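PDB 1V70: probable antibiotics synthesis protein from Thermus thermophilus, which is of unknown function but, as a cupin-family protein, probably binds a metal ion and may take part in antibiotic synthesis. Local coordinates for residues Tyr33-Gly38 with Ala95-Val100; Ser49-Tyr54 with Val99-Arg104. One frame throughout, in Å; residues are numbered along the deposited sequence.

Interaction 1 (Tyr33-Gly38 with Ala95-Val100)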
loop_
_atom_site.group_PDB
_atom_site.type_symbol
_atom_site.label_atom_id
_atom_site.label_comp_id
_atom_site.label_asym_id
_atom_site.label_seq_id
_atom_site.Cartn_x
_atom_site.Cartn_y
_atom_site.Cartn_z
ATOM N N TYR A 33 -7.446 -3.303 -6.928
ATOM C CA TYR A 33 -7.748 -4.073 -8.133
ATOM C C TYR A 33 -8.605 -5.223 -7.633
ATOM O O TYR A 33 -8.215 -5.930 -6.705
ATOM C CB TYR A 33 -6.493 -4.659 -8.785
ATOM C CG TYR A 33 -5.643 -3.711 -9.602
ATOM C CD1 TYR A 33 -4.626 -4.213 -10.412
ATOM C CD2 TYR A 33 -5.817 -2.323 -9.547
ATOM C CE1 TYR A 33 -3.796 -3.370 -11.146
ATOM C CE2 TYR A 33 -4.987 -1.464 -10.282
ATOM C CZ TYR A 33 -3.979 -2.000 -11.076
ATOM O OH TYR A 33 -3.136 -1.177 -11.793
ATOM N N ALA A 34 -9.776 -5.404 -8.232
ATOM C CA ALA A 34 -10.679 -6.478 -7.840
ATOM C C ALA A 34 -10.798 -7.419 -9.027
ATOM O O ALA A 34 -11.305 -7.040 -10.086
ATOM C CB ALA A 34 -12.045 -5.911 -7.463
ATOM N N LEU A 35 -10.321 -8.646 -8.840
ATOM C CA LEU A 35 -10.326 -9.644 -9.901
ATOM C C LEU A 35 -11.190 -10.860 -9.622
ATOM O O LEU A 35 -11.000 -11.559 -8.629
ATOM C CB LEU A 35 -8.900 -10.142 -10.177
ATOM C CG LEU A 35 -7.801 -9.171 -10.613
ATOM C CD1 LEU A 35 -7.283 -8.386 -9.418
ATOM C CD2 LEU A 35 -6.661 -9.967 -11.240
ATOM N N LEU A 36 -12.157 -11.103 -10.499
ATOM C CA LEU A 36 -12.991 -12.286 -10.370
ATOM C C LEU A 36 -12.152 -13.391 -11.014
ATOM O O LEU A 36 -11.189 -13.105 -11.733
ATOM C CB LEU A 36 -14.304 -12.107 -11.141
ATOM C CG LEU A 36 -15.292 -11.070 -10.597
ATOM C CD1 LEU A 36 -16.467 -10.925 -11.556
ATOM C CD2 LEU A 36 -15.775 -11.494 -9.219
ATOM N N PRO A 37 -12.487 -14.662 -10.754
ATOM C CA PRO A 37 -11.724 -15.761 -11.350
ATOM C C PRO A 37 -11.611 -15.596 -12.865
ATOM O O PRO A 37 -12.604 -15.323 -13.541
ATOM C CB PRO A 37 -12.540 -16.988 -10.963
ATOM C CG PRO A 37 -13.069 -16.615 -9.625
ATOM C CD PRO A 37 -13.505 -15.175 -9.820
ATOM N N GLY A 38 -10.398 -15.744 -13.388
ATOM C CA GLY A 38 -10.183 -15.617 -14.818
ATOM C C GLY A 38 -9.827 -14.222 -15.296
ATOM O O GLY A 38 -9.381 -14.047 -16.430
ATOM N N ALA A 95 -10.292 -12.049 -5.888
ATOM C CA ALA A 95 -9.062 -11.566 -5.279
ATOM C C ALA A 95 -9.112 -10.046 -5.260
ATOM O O ALA A 95 -9.672 -9.423 -6.168
ATOM C CB ALA A 95 -7.846 -12.046 -6.072
ATOM N N LEU A 96 -8.538 -9.458 -4.216
ATOM C CA LEU A 96 -8.493 -8.010 -4.055
ATOM C C LEU A 96 -7.056 -7.608 -3.761
ATOM O O LEU A 96 -6.425 -8.159 -2.863
ATOM C CB LEU A 96 -9.382 -7.562 -2.892
ATOM C CG LEU A 96 -9.613 -6.052 -2.776
ATOM C CD1 LEU A 96 -10.349 -5.547 -4.011
ATOM C CD2 LEU A 96 -10.420 -5.757 -1.524
ATOM N N LEU A 97 -6.555 -6.636 -4.515
ATOM C CA LEU A 97 -5.185 -6.166 -4.348
ATOM C C LEU A 97 -5.133 -4.674 -4.094
ATOM O O LEU A 97 -5.983 -3.928 -4.578
ATOM C CB LEU A 97 -4.373 -6.436 -5.619
ATOM C CG LEU A 97 -4.492 -7.811 -6.271
ATOM C CD1 LEU A 97 -3.713 -7.817 -7.575
ATOM C CD2 LEU A 97 -3.985 -8.876 -5.315
ATOM N N LEU A 98 -4.137 -4.255 -3.322
ATOM C CA LEU A 98 -3.878 -2.846 -3.069
ATOM C C LEU A 98 -2.691 -2.631 -4.008
ATOM O O LEU A 98 -1.658 -3.306 -3.884
ATOM C CB LEU A 98 -3.479 -2.612 -1.613
ATOM C CG LEU A 98 -3.083 -1.177 -1.248
ATOM C CD1 LEU A 98 -4.199 -0.209 -1.605
ATOM C CD2 LEU A 98 -2.772 -1.108 0.237
ATOM N N VAL A 99 -2.848 -1.718 -4.960
ATOM C CA VAL A 99 -1.819 -1.467 -5.961
ATOM C C VAL A 99 -1.367 -0.018 -5.967
ATOM O O VAL A 99 -2.188 0.897 -6.066
ATOM C CB VAL A 99 -2.348 -1.831 -7.371
ATOM C CG1 VAL A 99 -1.221 -1.779 -8.392
ATOM C CG2 VAL A 99 -2.990 -3.210 -7.344
ATOM N N VAL A 100 -0.059 0.183 -5.869
ATOM C CA VAL A 100 0.510 1.522 -5.861
ATOM C C VAL A 100 1.446 1.698 -7.048
ATOM O O VAL A 100 2.309 0.855 -7.300
ATOM C CB VAL A 100 1.307 1.785 -4.565
ATOM C CG1 VAL A 100 1.860 3.207 -4.571
ATOM C CG2 VAL A 100 0.419 1.568 -3.350
#

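Interaction 2 (Ser49-Tyr54 with Val99-Arg104)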
loop_
_atom_site.group_PDB
_atom_site.type_symbol
_atom_site.label_atom_id
_atom_site.label_comp_id
_atom_site.label_asym_id
_atom_site.label_seq_id
_atom_site.Cartn_x
_atom_site.Cartn_y
_atom_site.Cartn_z
ATOM N N SER A 49 7.607 4.425 -14.165
ATOM C CA SER A 49 6.857 4.258 -12.925
ATOM C C SER A 49 7.089 2.881 -12.326
ATOM O O SER A 49 7.172 1.891 -13.050
ATOM C CB SER A 49 5.355 4.435 -13.170
ATOM O OG SER A 49 5.034 5.750 -13.589
ATOM N N ASP A 50 7.212 2.825 -11.003
ATOM C CA ASP A 50 7.377 1.554 -10.312
ATOM C C ASP A 50 5.988 1.184 -9.812
ATOM O O ASP A 50 5.156 2.057 -9.574
ATOM C CB ASP A 50 8.321 1.676 -9.109
ATOM C CG ASP A 50 9.762 1.923 -9.510
ATOM O OD1 ASP A 50 10.190 1.421 -10.566
ATOM O OD2 ASP A 50 10.475 2.609 -8.750
ATOM N N LYS A 51 5.732 -0.110 -9.662
ATOM C CA LYS A 51 4.437 -0.556 -9.173
ATOM C C LYS A 51 4.608 -1.663 -8.146
ATOM O O LYS A 51 5.515 -2.487 -8.252
ATOM C CB LYS A 51 3.567 -1.058 -10.335
ATOM C CG LYS A 51 2.199 -1.562 -9.896
ATOM C CD LYS A 51 1.428 -2.182 -11.047
ATOM C CE LYS A 51 1.084 -1.152 -12.100
ATOM N NZ LYS A 51 0.337 -1.769 -13.227
ATOM N N VAL A 52 3.750 -1.664 -7.135
ATOM C CA VAL A 52 3.782 -2.698 -6.112
ATOM C C VAL A 52 2.378 -3.260 -5.923
ATOM O O VAL A 52 1.412 -2.505 -5.757
ATOM C CB VAL A 52 4.271 -2.167 -4.743
ATOM C CG1 VAL A 52 4.232 -3.289 -3.706
ATOM C CG2 VAL A 52 5.684 -1.621 -4.867
ATOM N N TYR A 53 2.272 -4.584 -5.978
ATOM C CA TYR A 53 1.008 -5.291 -5.778
ATOM C C TYR A 53 1.032 -5.886 -4.374
ATOM O O TYR A 53 2.024 -6.506 -3.985
ATOM C CB TYR A 53 0.870 -6.469 -6.744
ATOM C CG TYR A 53 0.797 -6.132 -8.212
ATOM C CD1 TYR A 53 -0.386 -5.671 -8.792
ATOM C CD2 TYR A 53 1.895 -6.349 -9.040
ATOM C CE1 TYR A 53 -0.474 -5.445 -10.163
ATOM C CE2 TYR A 53 1.820 -6.124 -10.409
ATOM C CZ TYR A 53 0.635 -5.679 -10.963
ATOM O OH TYR A 53 0.556 -5.498 -12.325
ATOM N N TYR A 54 -0.047 -5.708 -3.619
ATOM C CA TYR A 54 -0.157 -6.279 -2.277
ATOM C C TYR A 54 -1.488 -7.026 -2.220
ATOM O O TYR A 54 -2.535 -6.463 -2.546
ATOM C CB TYR A 54 -0.132 -5.187 -1.205
ATOM C CG TYR A 54 -0.403 -5.716 0.190
ATOM C CD1 TYR A 54 0.552 -6.469 0.871
ATOM C CD2 TYR A 54 -1.629 -5.490 0.816
ATOM C CE1 TYR A 54 0.292 -6.987 2.142
ATOM C CE2 TYR A 54 -1.899 -6.003 2.084
ATOM C CZ TYR A 54 -0.934 -6.749 2.739
ATOM O OH TYR A 54 -1.191 -7.249 3.997
ATOM N N VAL A 99 -2.848 -1.718 -4.960
ATOM C CA VAL A 99 -1.819 -1.467 -5.961
ATOM C C VAL A 99 -1.367 -0.018 -5.967
ATOM O O VAL A 99 -2.188 0.897 -6.066
ATOM C CB VAL A 99 -2.348 -1.831 -7.371
ATOM C CG1 VAL A 99 -1.221 -1.779 -8.392
ATOM C CG2 VAL A 99 -2.990 -3.210 -7.344
ATOM N N VAL A 100 -0.059 0.183 -5.869
ATOM C CA VAL A 100 0.510 1.522 -5.861
ATOM C C VAL A 100 1.446 1.698 -7.048
ATOM O O VAL A 100 2.309 0.855 -7.300
ATOM C CB VAL A 100 1.307 1.785 -4.565
ATOM C CG1 VAL A 100 1.860 3.207 -4.571
ATOM C CG2 VAL A 100 0.419 1.568 -3.350
ATOM N N THR A 101 1.262 2.793 -7.777
ATOM C CA THR A 101 2.090 3.102 -8.937
ATOM C C THR A 101 2.651 4.503 -8.730
ATOM O O THR A 101 1.909 5.430 -8.406
ATOM C CB THR A 101 1.263 3.087 -10.237
ATOM O OG1 THR A 101 0.555 1.847 -10.342
ATOM C CG2 THR A 101 2.174 3.247 -11.448
ATOM N N ALA A 102 3.959 4.657 -8.911
ATOM C CA ALA A 102 4.597 5.957 -8.716
ATOM C C ALA A 102 5.795 6.174 -9.632
ATOM O O ALA A 102 6.656 5.306 -9.763
ATOM C CB ALA A 102 5.030 6.108 -7.259
ATOM N N PRO A 103 5.841 7.331 -10.310
ATOM C CA PRO A 103 4.812 8.373 -10.223
ATOM C C PRO A 103 3.608 7.970 -11.072
ATOM O O PRO A 103 3.589 6.879 -11.649
ATOM C CB PRO A 103 5.526 9.606 -10.769
ATOM C CG PRO A 103 6.457 9.024 -11.778
ATOM C CD PRO A 103 7.012 7.811 -11.065
ATOM N N ARG A 104 2.599 8.831 -11.141
ATOM C CA ARG A 104 1.421 8.526 -11.945
ATOM C C ARG A 104 1.855 8.441 -13.407
ATOM O O ARG A 104 2.521 9.342 -13.914
ATOM C CB ARG A 104 0.359 9.617 -11.768
ATOM C CG ARG A 104 -0.914 9.390 -12.573
ATOM C CD ARG A 104 -2.031 10.320 -12.116
ATOM N NE ARG A 104 -1.651 11.726 -12.203
ATOM C CZ ARG A 104 -2.402 12.733 -11.767
ATOM N NH1 ARG A 104 -3.581 12.494 -11.210
ATOM N NH2 ARG A 104 -1.972 13.983 -11.886
#

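Interaction 1 (Tyr33-Gly38 with Ala95-Val100)
With its CG anti to the carbonyl carbon (chi1 -78°), Tyr33 sends its ring past its cross-strand partner Leu97 to Val99, whose CG2, also anti to the carbonyl carbon of its own residue, meets the ring from above. CG2 of Val99 lies 3.5 Å from the centroid of the Tyr33 ring and only 12° off the ring normal, which identifies a CH-pi contact over the face. The other branch continues the cover outward, since Val99 CG1 is 3.9 Å from CZ of Tyr33. The two side chains cross at about a right angle, and a hydrogen bond from Gln41 NE2 to the Tyr33 hydroxyl holds the far end of the phenol.

Backbone pairing sets the register. Tyr33 and Leu97 form a hydrogen-bonded antiparallel pair, with Tyr33 N to Leu97 O and Leu97 N to Tyr33 O both 2.8 Å. Leu35 and Ala95 repeat the pattern: Leu35 N to Ala95 O and Ala95 N to Leu35 O are each 2.9 Å. Ala34 and Leu96 make the non-hydrogen-bonded pair between them. The strand axes run at 162°, close to antiparallel.

Leu35 and Leu97 share the face of Tyr33 and Val99, touching through their CD1 methyls at 4.1 Å. Both Ala95 and Leu97 also pack on Val60 of strand 60-64 in the other sheet, so this face looks into the protein, whereas Leu98 meets Leu98 of the second subunit on the reverse side. An interior lined by facing antiparallel sheets is the hallmark of the cupin beta-barrel, of which this strand pair is a part.

Interaction 2 (Ser49-Tyr54 with Val99-Arg104)
Ser49 and Pro103 supply the one side-chain hydrogen bond of this contact, Ser49 OG donating to Pro103 O at 2.7 Å. The hydroxyl sits beside its backbone N (chi1 -64°) and approaches from 40° above the carbonyl plane, not along a lone pair. The bond joins the residue just before strand 50-55 to the loop after strand 95-102, where a cis peptide precedes Pro103.

The main-chain bonds come in two reciprocal sets. Asp50 N to Ala102 O is 2.8 Å and Ala102 N to Asp50 O is 2.9 Å; Val52 and Val100 are joined likewise, with Val52 N to Val100 O at 2.9 Å. Lys51 with Thr101 and Tyr53 with Val99 are the non-hydrogen-bonded pairs, at which CA-H...O contacts such as Lys51 CA to Val100 O, 3.2 Å, add to the pairing.

Apolar contact gathers on the face of Lys51, Tyr53, Val99 and Thr101. The Lys51 chain crosses Val99 at a slant, Lys51 CG 3.7 Å from Val99 CG1. Tyr53 lies side by side with Val99, its CD1 3.9 Å from Val99 CG2. Methyl CG2 of Thr101, anti to the backbone N, reaches back to Ser49 CB at 3.8 Å.

Charged and polar ends find partners elsewhere. Asp50 OD2 hydrogen-bonds to Ser25 and forms a salt bridge with Arg27, both of the second subunit, and OD1 accepts from the backbone N of Ala81; Lys51 NZ bonds to His85. Strand 95-102 is flanked on its other side by 28-35, and strand 50-55 by 75-79, and Tyr53 packs across the interior on Val87 of strand 85-88.

From the N terminus the chain passes first through 33-38, then 49-54, and only near its end through 95-104, where both contacts close. Interaction 1 bridges 56 intervening residues and interaction 2 bridges 44. They cross instead of nesting: 49-54 lies within the loop closed by interaction 1, yet its pairing extends past that closure to Ala102. Strand 95-102 is thereby inserted between 28-35 and 50-55, giving one continuous antiparallel sheet. The two meet at Val99, and further at the backbone, with Leu98 N 2.8 Å from Tyr54 O in a probable hydrogen bond, and between rings, Tyr33 CE1 lying 4.0 Å from Tyr53 CE1.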